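Local coordinates for protein bacterial fluorinating enzyme homolog (Thermus thermophilus, PDB 2CW5) that catalyses the hydrolysis of S-adenosyl-L-methionine into adenosine and L-methionine, without chlorinase or fluorinase activity, at residues C[81-84]-C[85-89]; C[238-241]-C[242-246]. All blocks are in the same frame, centred on the assembly; numbering follows the deposited sequence.

Contact 1 of 2, residues C[81-84]-C[85-89]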
loop_
_atom_site.group_PDB
_atom_site.type_symbol
_atom_site.label_atom_id
_atom_site.label_comp_id
_atom_site.label_asym_id
_atom_site.label_seq_id
_atom_site.Cartn_x
_atom_site.Cartn_y
_atom_site.Cartn_z
ATOM N N ALA C 81 -16.319 -19.200 -8.475
ATOM C CA ALA C 81 -15.745 -18.632 -9.678
ATOM C C ALA C 81 -16.982 -18.504 -10.569
ATOM O O ALA C 81 -17.761 -19.453 -10.682
ATOM C CB ALA C 81 -14.750 -19.583 -10.295
ATOM N N ALA C 82 -17.186 -17.328 -11.153
ATOM C CA ALA C 82 -18.327 -17.085 -12.038
ATOM C C ALA C 82 -17.765 -16.616 -13.375
ATOM O O ALA C 82 -16.860 -15.782 -13.413
ATOM C CB ALA C 82 -19.243 -16.028 -11.442
ATOM N N LEU C 83 -18.306 -17.145 -14.466
ATOM C CA LEU C 83 -17.808 -16.823 -15.799
ATOM C C LEU C 83 -18.769 -16.033 -16.682
ATOM O O LEU C 83 -19.914 -16.433 -16.888
ATOM C CB LEU C 83 -17.433 -18.119 -16.521
ATOM C CG LEU C 83 -16.650 -19.163 -15.715
ATOM C CD1 LEU C 83 -16.644 -20.486 -16.473
ATOM C CD2 LEU C 83 -15.232 -18.679 -15.462
ATOM N N GLY C 84 -18.276 -14.913 -17.201
ATOM C CA GLY C 84 -19.049 -14.069 -18.095
ATOM C C GLY C 84 -18.039 -13.556 -19.105
ATOM O O GLY C 84 -17.126 -14.301 -19.474
ATOM N N ARG C 85 -18.189 -12.312 -19.560
ATOM C CA ARG C 85 -17.231 -11.733 -20.496
ATOM C C ARG C 85 -15.910 -11.639 -19.737
ATOM O O ARG C 85 -14.828 -11.698 -20.321
ATOM C CB ARG C 85 -17.661 -10.330 -20.950
ATOM C CG ARG C 85 -18.964 -10.285 -21.724
ATOM C CD ARG C 85 -18.991 -9.112 -22.702
ATOM N NE ARG C 85 -18.908 -7.808 -22.048
ATOM C CZ ARG C 85 -19.898 -7.242 -21.364
ATOM N NH1 ARG C 85 -21.066 -7.859 -21.232
ATOM N NH2 ARG C 85 -19.723 -6.048 -20.814
ATOM N N TRP C 86 -16.019 -11.461 -18.426
ATOM C CA TRP C 86 -14.854 -11.410 -17.548
ATOM C C TRP C 86 -15.054 -12.580 -16.593
ATOM O O TRP C 86 -16.155 -13.117 -16.495
ATOM C CB TRP C 86 -14.806 -10.095 -16.763
ATOM C CG TRP C 86 -14.467 -8.903 -17.612
ATOM C CD1 TRP C 86 -13.228 -8.536 -18.056
ATOM C CD2 TRP C 86 -15.385 -7.949 -18.151
ATOM N NE1 TRP C 86 -13.319 -7.408 -18.841
ATOM C CE2 TRP C 86 -14.633 -7.029 -18.917
ATOM C CE3 TRP C 86 -16.775 -7.782 -18.065
ATOM C CZ2 TRP C 86 -15.225 -5.954 -19.593
ATOM C CZ3 TRP C 86 -17.363 -6.714 -18.738
ATOM C CH2 TRP C 86 -16.586 -5.813 -19.493
ATOM N N THR C 87 -13.995 -12.983 -15.906
ATOM C CA THR C 87 -14.081 -14.098 -14.975
ATOM C C THR C 87 -13.938 -13.555 -13.564
ATOM O O THR C 87 -13.121 -12.669 -13.311
ATOM C CB THR C 87 -12.990 -15.131 -15.282
ATOM O OG1 THR C 87 -13.231 -15.679 -16.586
ATOM C CG2 THR C 87 -12.990 -16.261 -14.242
ATOM N N TYR C 88 -14.737 -14.083 -12.647
ATOM C CA TYR C 88 -14.719 -13.606 -11.271
ATOM C C TYR C 88 -14.364 -14.712 -10.297
ATOM O O TYR C 88 -14.833 -15.840 -10.432
ATOM C CB TYR C 88 -16.092 -13.028 -10.920
ATOM C CG TYR C 88 -16.584 -12.016 -11.931
ATOM C CD1 TYR C 88 -16.170 -10.688 -11.874
ATOM C CD2 TYR C 88 -17.416 -12.402 -12.984
ATOM C CE1 TYR C 88 -16.565 -9.766 -12.844
ATOM C CE2 TYR C 88 -17.815 -11.495 -13.960
ATOM C CZ TYR C 88 -17.384 -10.177 -13.886
ATOM O OH TYR C 88 -17.740 -9.278 -14.871
ATOM N N VAL C 89 -13.526 -14.381 -9.322
ATOM C CA VAL C 89 -13.108 -15.340 -8.308
ATOM C C VAL C 89 -13.174 -14.650 -6.956
ATOM O O VAL C 89 -12.494 -13.654 -6.719
ATOM C CB VAL C 89 -11.669 -15.829 -8.556
ATOM C CG1 VAL C 89 -11.231 -16.777 -7.434
ATOM C CG2 VAL C 89 -11.587 -16.518 -9.903
#
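Ala82 and Tyr88 form the hydrogen-bonded pair of a tight antiparallel hairpin: Ala82 N gives to Tyr88 O at 2.9 Å, and Tyr88 N returns a straighter bond to Ala82 O at 2.8 Å. Nearer the turn, Gly84 N reaches Trp86 O at 2.9 Å. The Tyr88 ring stands beside the backbone N of its own residue (chi1 -51°), which lays its CD2 atom 3.5 Å from Ala82 O, obliquely, and 4.3 Å from Ala82 CB on the same face of the sheet. The phenol reaches on to Asp103, whose carboxylate also takes the backbone N-H groups of Arg85 and Trp86, tying ring and turn to one carboxylate. On the other face Leu83 and Thr87 lie side by side and point the same way. Thr87 holds CG2 anti to its backbone N (chi1 -64° for OG1), and this methyl meets Leu83 CD2 at 3.5 Å. Val89 pairs with Ala81 across the strands, its CG2 4.4 Å from Ala81 CB. The bond from CA to CB of Trp86 points away from strand 81-83; Arg85 CB lies over one face of its ring, offset toward the rim, and NE1 bonds to Leu59 O. Thr87 and Val89 thus pack on helix 133-147, while on the opposite face the carboxylate shared with the turn probably fixes where the Tyr88 hydroxyl sits.

Contact 2 of 2, residues C[238-241]-C[242-246]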
loop_
_atom_site.group_PDB
_atom_site.type_symbol
_atom_site.label_atom_id
_atom_site.label_comp_id
_atom_site.label_asym_id
_atom_site.label_seq_id
_atom_site.Cartn_x
_atom_site.Cartn_y
_atom_site.Cartn_z
ATOM N N GLY C 238 -13.741 18.874 1.794
ATOM C CA GLY C 238 -14.347 18.341 2.998
ATOM C C GLY C 238 -14.946 16.967 2.773
ATOM O O GLY C 238 -14.909 16.432 1.664
ATOM N N SER C 239 -15.503 16.398 3.836
ATOM C CA SER C 239 -16.115 15.079 3.779
ATOM C C SER C 239 -17.632 15.176 3.905
ATOM O O SER C 239 -18.156 15.514 4.970
ATOM C CB SER C 239 -15.553 14.205 4.904
ATOM O OG SER C 239 -16.199 12.946 4.959
ATOM N N ALA C 240 -18.336 14.890 2.812
ATOM C CA ALA C 240 -19.794 14.931 2.817
ATOM C C ALA C 240 -20.289 13.999 3.911
ATOM O O ALA C 240 -21.270 14.288 4.593
ATOM C CB ALA C 240 -20.343 14.485 1.466
ATOM N N ARG C 241 -19.598 12.873 4.065
ATOM C CA ARG C 241 -19.943 11.883 5.078
ATOM C C ARG C 241 -19.906 12.529 6.463
ATOM O O ARG C 241 -20.860 12.426 7.230
ATOM C CB ARG C 241 -18.951 10.721 5.025
ATOM C CG ARG C 241 -19.299 9.548 5.927
ATOM C CD ARG C 241 -18.280 8.433 5.777
ATOM N NE ARG C 241 -18.753 7.181 6.357
ATOM C CZ ARG C 241 -18.112 6.020 6.259
ATOM N NH1 ARG C 241 -16.961 5.944 5.605
ATOM N NH2 ARG C 241 -18.631 4.926 6.804
ATOM N N GLU C 242 -18.797 13.203 6.765
ATOM C CA GLU C 242 -18.612 13.867 8.053
ATOM C C GLU C 242 -19.487 15.107 8.200
ATOM O O GLU C 242 -20.353 15.172 9.070
ATOM C CB GLU C 242 -17.149 14.283 8.235
ATOM C CG GLU C 242 -16.133 13.155 8.171
ATOM C CD GLU C 242 -14.721 13.640 8.471
ATOM O OE1 GLU C 242 -14.486 14.129 9.599
ATOM O OE2 GLU C 242 -13.845 13.539 7.583
ATOM N N ALA C 243 -19.244 16.089 7.339
ATOM C CA ALA C 243 -19.977 17.350 7.363
ATOM C C ALA C 243 -21.499 17.206 7.367
ATOM O O ALA C 243 -22.189 17.938 8.080
ATOM C CB ALA C 243 -19.541 18.220 6.191
ATOM N N LEU C 244 -22.022 16.271 6.578
ATOM C CA LEU C 244 -23.467 16.076 6.501
ATOM C C LEU C 244 -23.978 14.884 7.307
ATOM O O LEU C 244 -25.174 14.593 7.301
ATOM C CB LEU C 244 -23.895 15.927 5.039
ATOM C CG LEU C 244 -23.386 17.008 4.082
ATOM C CD1 LEU C 244 -23.977 16.779 2.701
ATOM C CD2 LEU C 244 -23.763 18.387 4.600
ATOM N N GLY C 245 -23.072 14.200 7.999
ATOM C CA GLY C 245 -23.458 13.051 8.802
ATOM C C GLY C 245 -24.199 11.983 8.021
ATOM O O GLY C 245 -25.155 11.390 8.520
ATOM N N LEU C 246 -23.754 11.725 6.796
ATOM C CA LEU C 246 -24.402 10.729 5.944
ATOM C C LEU C 246 -24.048 9.295 6.315
ATOM O O LEU C 246 -23.013 9.033 6.929
ATOM C CB LEU C 246 -24.032 10.971 4.479
ATOM C CG LEU C 246 -24.312 12.377 3.941
ATOM C CD1 LEU C 246 -23.877 12.463 2.486
ATOM C CD2 LEU C 246 -25.792 12.696 4.079
HETATM O O HOH W 1 -21.113 6.959 7.832
#
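Within barely more than one turn of helix, both ends are finished by recognised caps: Ser239 at the N-cap and a Schellman motif closing at Gly245. Ser239 carries OG beside its carbonyl carbon and anti to the backbone N (chi1 175°), from where it accepts Glu242 N at 3.2 Å in a nearly straight bond. Glu242 lies alongside the cap, its CG 3.2 Å from Ser239 OG, and its extended chain brings OE2 over Ser239 CB. Ser239 O takes Ala243 N at 2.7 Å, with the donor almost in line with the carbonyl. Ala240 O receives Leu244 N from above its carbonyl plane. An alanine in place of Ser239 would probably leave Glu242 N without its capping acceptor and weaken the start of the helix. At the far end Gly245, with positive phi (56°), gives its N-H to Glu242 O, while Leu246 N makes a weak bond to Arg241 O at 3.0 Å. Arg241 runs out fully extended, its first torsion (chi1 -173°) setting CG beside the carbonyl carbon. A water in the guanidinium plane accepts from Arg241 NE at 2.8 Å and donates to Leu246 O, bridging the side chain to the backbone beyond the cap. Leu246 CD1 approaches Ala240 CB at 4.2 Å, and Ala240 also packs on Val235, which probably binds adenosine. Capping bonds thus occupy polar backbone atoms at both ends of the helix, while Ala240, Ala243 and Leu244 pack on strand 231-235, and Leu246, past the helix, on Phe181 of strand 175-181.

How the contacts relate
Contact 1 comes first along the chain, in the N-terminal domain, and contact 2 follows in the C-terminal domain, on opposite sides of the chain's centre. Their centres are 36 Å apart and their nearest atoms about 24 Å, so they do not touch. Contact 1 joins neighbouring strands 79-83 and 87-89 inside the mixed sheet; contact 2 is the short helix 240-243, which links strands 231-235 and 251-254 of the antiparallel sheet. Each is a local element within its own domain. Contact 2 lies close to Val235 and Asn186, which probably bind adenosine, whereas Val89 of contact 1 is about 10 Å, side chain to side chain, from His133, probably important for activity.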